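PDB 5Z6P: B-agarase from Agarivorans gilvus, which probably hydrolyses beta-1,4 glycosidic linkages of agarose, as an agarase of glycoside hydrolase family 50. Local coordinates for residues A[125-139]-A[161-173]. Sequence-based numbering, arbitrary orientation.
Sequences RCINIAPGKQQSFMV and PCPWGTKDVYATW
Arg-125 and Met-138, on two successive strands, bury the most surface from 125-139, and Ala-171 lies between them on the strand that pairs with both. The guanidinium of Arg-125 donates from NH1 to Ala-171 O at 2.9 Å; the acceptor lies near the guanidinium plane. Its chain, extended from CG to NE, runs past Trp-173, whose CB lies over the rim of one guanidinium face while NE meets the indole edge; the two planes stand 80° apart. NE and NH2 are held by His-123 and Cys-151 O, the latter residue being disulfide-linked to Cys-162.

Met-138 CB lies over the centre of the Tyr-170 ring, 4.1 Å from its centroid and 10° off the normal, a CH-pi contact, while Pro-163 CD covers the opposite face. Bends at chi2 (-101°) and chi3 turn the thioether alongside the ring, bringing CE to 3.3 Å from Tyr-170 OH, which is hydrogen-bonded to Ser-211.

Met-138 N donates to Val-169 O, and Met-138 O accepts from Ala-171 N at 2.7 Å, a parallel pairing. One water donates to both Met-138 O and Ala-171 O. Beyond Ala-171 the strand pairs instead with 125-129: Cys-126 and Thr-172 exchange two 2.9 Å bonds as an antiparallel hydrogen-bonded pair. Ala-171 CB packs between the two strands, meeting Ile-127 CG2 at 3.6 Å and Val-139 CG2 at 3.7 Å.

This change of partner marks a strand interrupted at Ala-171, parallel to 135-139 before the break and antiparallel to 125-129 after it, in the mixed beta structure of the agarase CBM-like domain.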
loop_
_atom_site.group_PDB
_atom_site.type_symbol
_atom_site.label_atom_id
_atom_site.label_comp_id
_atom_site.label_asym_id
_atom_site.label_seq_id
_atom_site.Cartn_x
_atom_site.Cartn_y
_atom_site.Cartn_z
ATOM N N ARG A 125 14.922 5.005 -4.573
ATOM C CA ARG A 125 14.026 5.236 -5.699
ATOM C C ARG A 125 13.781 3.942 -6.482
ATOM O O ARG A 125 14.478 2.953 -6.274
ATOM C CB ARG A 125 14.603 6.284 -6.639
ATOM C CG ARG A 125 14.933 7.606 -5.984
ATOM C CD ARG A 125 14.771 8.719 -6.986
ATOM N NE ARG A 125 15.192 10.015 -6.464
ATOM C CZ ARG A 125 14.628 11.172 -6.806
ATOM N NH1 ARG A 125 13.620 11.182 -7.664
ATOM N NH2 ARG A 125 15.073 12.306 -6.290
ATOM N N CYS A 126 12.802 3.939 -7.386
ATOM C CA CYS A 126 12.701 2.809 -8.308
ATOM C C CYS A 126 12.412 3.235 -9.742
ATOM O O CYS A 126 12.013 4.382 -10.019
ATOM C CB CYS A 126 11.647 1.789 -7.836
ATOM S SG CYS A 126 9.934 2.239 -8.002
ATOM N N ILE A 127 12.654 2.299 -10.644
ATOM C CA ILE A 127 12.395 2.480 -12.054
ATOM C C ILE A 127 11.666 1.272 -12.629
ATOM O O ILE A 127 11.804 0.159 -12.120
ATOM C CB ILE A 127 13.699 2.693 -12.821
ATOM C CG1 ILE A 127 14.645 1.514 -12.596
ATOM C CG2 ILE A 127 14.376 3.984 -12.380
ATOM C CD1 ILE A 127 15.888 1.596 -13.444
ATOM N N ASN A 128 10.878 1.496 -13.673
ATOM C CA ASN A 128 10.375 0.395 -14.477
ATOM C C ASN A 128 11.170 0.290 -15.780
ATOM O O ASN A 128 11.221 1.235 -16.565
ATOM C CB ASN A 128 8.889 0.548 -14.789
ATOM C CG ASN A 128 8.314 -0.685 -15.467
ATOM O OD1 ASN A 128 8.369 -0.816 -16.685
ATOM N ND2 ASN A 128 7.798 -1.618 -14.666
ATOM N N ILE A 129 11.801 -0.855 -16.002
ATOM C CA ILE A 129 12.599 -1.053 -17.206
ATOM C C ILE A 129 11.776 -1.823 -18.218
ATOM O O ILE A 129 11.446 -2.982 -18.003
ATOM C CB ILE A 129 13.904 -1.794 -16.909
ATOM C CG1 ILE A 129 14.627 -1.112 -15.748
ATOM C CG2 ILE A 129 14.779 -1.838 -18.155
ATOM C CD1 ILE A 129 15.667 -1.957 -15.104
ATOM N N ALA A 130 11.415 -1.162 -19.306
ATOM C CA ALA A 130 10.502 -1.743 -20.266
ATOM C C ALA A 130 11.262 -2.584 -21.287
ATOM O O ALA A 130 12.432 -2.325 -21.557
ATOM C CB ALA A 130 9.702 -0.648 -20.956
ATOM N N PRO A 131 10.612 -3.614 -21.837
ATOM C CA PRO A 131 11.228 -4.354 -22.944
ATOM C C PRO A 131 11.332 -3.452 -24.176
ATOM O O PRO A 131 10.531 -2.540 -24.315
ATOM C CB PRO A 131 10.258 -5.512 -23.188
ATOM C CG PRO A 131 9.339 -5.524 -22.011
ATOM C CD PRO A 131 9.271 -4.121 -21.515
ATOM N N GLY A 132 12.301 -3.680 -25.051
ATOM C CA GLY A 132 12.465 -2.814 -26.208
ATOM C C GLY A 132 13.688 -1.920 -26.119
ATOM O O GLY A 132 14.735 -2.337 -25.639
ATOM N N LYS A 133 13.552 -0.678 -26.574
ATOM C CA LYS A 133 14.714 0.179 -26.771
ATOM C C LYS A 133 15.443 0.466 -25.455
ATOM O O LYS A 133 14.894 0.313 -24.365
ATOM C CB LYS A 133 14.306 1.490 -27.464
ATOM C CG LYS A 133 13.141 2.231 -26.821
ATOM C CD LYS A 133 12.778 3.477 -27.623
ATOM C CE LYS A 133 11.507 4.134 -27.114
ATOM N NZ LYS A 133 11.606 4.528 -25.680
ATOM N N GLN A 134 16.707 0.833 -25.564
ATOM C CA GLN A 134 17.461 1.230 -24.397
ATOM C C GLN A 134 16.835 2.479 -23.756
ATOM O O GLN A 134 16.435 3.410 -24.444
ATOM C CB GLN A 134 18.921 1.470 -24.794
ATOM C CG GLN A 134 19.928 1.488 -23.666
ATOM C CD GLN A 134 21.377 1.406 -24.175
ATOM O OE1 GLN A 134 21.731 0.516 -24.949
ATOM N NE2 GLN A 134 22.209 2.349 -23.744
ATOM N N GLN A 135 16.702 2.441 -22.434
ATOM C CA GLN A 135 16.363 3.599 -21.603
ATOM C C GLN A 135 17.547 4.189 -20.856
ATOM O O GLN A 135 18.367 3.436 -20.378
ATOM C CB GLN A 135 15.346 3.196 -20.540
ATOM C CG GLN A 135 13.820 3.002 -20.814
ATOM C CD GLN A 135 13.421 1.551 -21.053
ATOM O OE1 GLN A 135 13.206 1.197 -22.198
ATOM N NE2 GLN A 135 13.660 0.682 -20.062
ATOM N N SER A 136 17.568 5.501 -20.647
ATOM C CA SER A 136 18.476 6.105 -19.664
ATOM C C SER A 136 17.726 6.393 -18.375
ATOM O O SER A 136 16.625 6.914 -18.419
ATOM C CB SER A 136 19.109 7.401 -20.176
ATOM O OG SER A 136 20.225 7.129 -20.998
ATOM N N PHE A 137 18.317 6.058 -17.231
ATOM C CA PHE A 137 17.667 6.262 -15.943
ATOM C C PHE A 137 18.486 7.191 -15.063
ATOM O O PHE A 137 19.697 7.095 -15.022
ATOM C CB PHE A 137 17.429 4.924 -15.236
ATOM C CG PHE A 137 16.502 4.013 -15.980
ATOM C CD1 PHE A 137 15.138 4.146 -15.849
ATOM C CD2 PHE A 137 16.995 3.049 -16.841
ATOM C CE1 PHE A 137 14.283 3.335 -16.542
ATOM C CE2 PHE A 137 16.151 2.229 -17.520
ATOM C CZ PHE A 137 14.784 2.373 -17.375
ATOM N N MET A 138 17.808 8.102 -14.373
ATOM C CA MET A 138 18.464 9.114 -13.554
ATOM C C MET A 138 17.909 9.106 -12.139
ATOM O O MET A 138 16.695 9.145 -11.944
ATOM C CB MET A 138 18.278 10.501 -14.156
ATOM C CG MET A 138 18.660 10.629 -15.621
ATOM S SD MET A 138 20.283 11.379 -15.826
ATOM C CE MET A 138 19.947 13.118 -15.519
ATOM N N VAL A 139 18.796 9.048 -11.156
ATOM C CA VAL A 139 18.397 9.167 -9.765
ATOM C C VAL A 139 18.994 10.458 -9.205
ATOM O O VAL A 139 20.199 10.539 -8.979
ATOM C CB VAL A 139 18.863 7.968 -8.935
ATOM C CG1 VAL A 139 18.331 8.071 -7.521
ATOM C CG2 VAL A 139 18.408 6.678 -9.581
ATOM N N PRO A 161 9.132 18.994 -9.196
ATOM C CA PRO A 161 8.956 18.039 -10.291
ATOM C C PRO A 161 10.258 17.658 -10.992
ATOM O O PRO A 161 11.084 18.516 -11.275
ATOM C CB PRO A 161 8.016 18.779 -11.249
ATOM C CG PRO A 161 8.137 20.192 -10.890
ATOM C CD PRO A 161 8.337 20.208 -9.411
ATOM N N CYS A 162 10.442 16.362 -11.212
ATOM C CA CYS A 162 11.454 15.865 -12.129
ATOM C C CYS A 162 10.947 16.027 -13.549
ATOM O O CYS A 162 9.734 16.013 -13.780
ATOM C CB CYS A 162 11.770 14.393 -11.870
ATOM S SG CYS A 162 12.437 14.051 -10.258
ATOM N N PRO A 163 11.870 16.175 -14.504
ATOM C CA PRO A 163 11.469 16.139 -15.909
ATOM C C PRO A 163 10.603 14.921 -16.201
ATOM O O PRO A 163 10.959 13.829 -15.777
ATOM C CB PRO A 163 12.810 16.065 -16.647
ATOM C CG PRO A 163 13.745 16.792 -15.755
ATOM C CD PRO A 163 13.306 16.455 -14.347
ATOM N N TRP A 164 9.463 15.112 -16.857
ATOM C CA TRP A 164 8.641 13.992 -17.317
ATOM C C TRP A 164 8.523 14.090 -18.845
ATOM O O TRP A 164 8.851 15.128 -19.417
ATOM C CB TRP A 164 7.257 14.001 -16.643
ATOM C CG TRP A 164 6.273 14.885 -17.336
ATOM C CD1 TRP A 164 6.210 16.248 -17.277
ATOM C CD2 TRP A 164 5.211 14.473 -18.203
ATOM N NE1 TRP A 164 5.181 16.709 -18.062
ATOM C CE2 TRP A 164 4.552 15.641 -18.640
ATOM C CE3 TRP A 164 4.754 13.232 -18.652
ATOM C CZ2 TRP A 164 3.466 15.602 -19.509
ATOM C CZ3 TRP A 164 3.671 13.197 -19.510
ATOM C CH2 TRP A 164 3.041 14.375 -19.930
ATOM N N GLY A 165 8.080 13.023 -19.508
ATOM C CA GLY A 165 7.930 13.036 -20.958
ATOM C C GLY A 165 9.270 13.214 -21.640
ATOM O O GLY A 165 9.346 13.592 -22.820
ATOM N N THR A 166 10.319 12.971 -20.859
ATOM C CA THR A 166 11.717 13.076 -21.251
ATOM C C THR A 166 12.232 11.719 -21.743
ATOM O O THR A 166 11.542 10.701 -21.573
ATOM C CB THR A 166 12.521 13.640 -20.048
ATOM O OG1 THR A 166 13.939 13.585 -20.259
ATOM C CG2 THR A 166 12.102 12.995 -18.739
ATOM N N LYS A 167 13.398 11.690 -22.389
ATOM C CA LYS A 167 13.913 10.411 -22.871
ATOM C C LYS A 167 14.713 9.734 -21.767
ATOM O O LYS A 167 14.698 8.501 -21.659
ATOM C CB LYS A 167 14.754 10.581 -24.138
ATOM C CG LYS A 167 15.106 9.248 -24.818
ATOM C CD LYS A 167 14.282 8.981 -26.089
ATOM C CE LYS A 167 14.164 7.489 -26.393
ATOM N NZ LYS A 167 13.682 7.209 -27.772
ATOM N N ASP A 168 15.391 10.532 -20.945
ATOM C CA ASP A 168 15.888 10.022 -19.681
ATOM C C ASP A 168 14.680 9.783 -18.762
ATOM O O ASP A 168 13.832 10.648 -18.627
ATOM C CB ASP A 168 16.855 11.005 -19.029
ATOM C CG ASP A 168 18.124 11.244 -19.856
ATOM O OD1 ASP A 168 18.492 10.388 -20.706
ATOM O OD2 ASP A 168 18.771 12.302 -19.635
ATOM N N VAL A 169 14.612 8.618 -18.131
ATOM C CA VAL A 169 13.637 8.344 -17.095
ATOM C C VAL A 169 14.201 8.796 -15.763
ATOM O O VAL A 169 15.284 8.354 -15.366
ATOM C CB VAL A 169 13.298 6.850 -17.011
ATOM C CG1 VAL A 169 12.363 6.579 -15.787
ATOM C CG2 VAL A 169 12.640 6.379 -18.284
ATOM N N TYR A 170 13.480 9.679 -15.081
ATOM C CA TYR A 170 13.841 10.075 -13.734
ATOM C C TYR A 170 13.210 9.124 -12.717
ATOM O O TYR A 170 11.999 8.991 -12.655
ATOM C CB TYR A 170 13.422 11.519 -13.491
ATOM C CG TYR A 170 14.477 12.525 -13.909
ATOM C CD1 TYR A 170 14.636 12.891 -15.234
ATOM C CD2 TYR A 170 15.336 13.072 -12.976
ATOM C CE1 TYR A 170 15.605 13.782 -15.613
ATOM C CE2 TYR A 170 16.307 13.968 -13.348
ATOM C CZ TYR A 170 16.440 14.319 -14.677
ATOM O OH TYR A 170 17.403 15.219 -15.101
ATOM N N ALA A 171 14.053 8.434 -11.958
ATOM C CA ALA A 171 13.607 7.433 -10.995
ATOM C C ALA A 171 12.626 8.025 -9.988
ATOM O O ALA A 171 12.749 9.171 -9.603
ATOM C CB ALA A 171 14.816 6.822 -10.264
ATOM N N THR A 172 11.649 7.228 -9.574
ATOM C CA THR A 172 10.624 7.683 -8.641
ATOM C C THR A 172 11.072 7.527 -7.201
ATOM O O THR A 172 11.396 6.421 -6.785
ATOM C CB THR A 172 9.320 6.892 -8.817
ATOM O OG1 THR A 172 8.856 7.014 -10.159
ATOM C CG2 THR A 172 8.258 7.392 -7.861
ATOM N N TRP A 173 11.056 8.612 -6.427
ATOM C CA TRP A 173 11.427 8.527 -5.030
ATOM C C TRP A 173 10.408 7.715 -4.216
ATOM O O TRP A 173 9.214 8.014 -4.227
ATOM C CB TRP A 173 11.585 9.910 -4.421
ATOM C CG TRP A 173 12.280 9.818 -3.127
ATOM C CD1 TRP A 173 13.609 9.615 -2.930
ATOM C CD2 TRP A 173 11.688 9.867 -1.836
ATOM N NE1 TRP A 173 13.886 9.557 -1.595
ATOM C CE2 TRP A 173 12.718 9.712 -0.898
ATOM C CE3 TRP A 173 10.382 10.043 -1.376
ATOM C CZ2 TRP A 173 12.495 9.728 0.463
ATOM C CZ3 TRP A 173 10.156 10.057 -0.015
ATOM C CH2 TRP A 173 11.209 9.903 0.888
HETATM O O HOH W 1 15.332 10.710 -9.932
#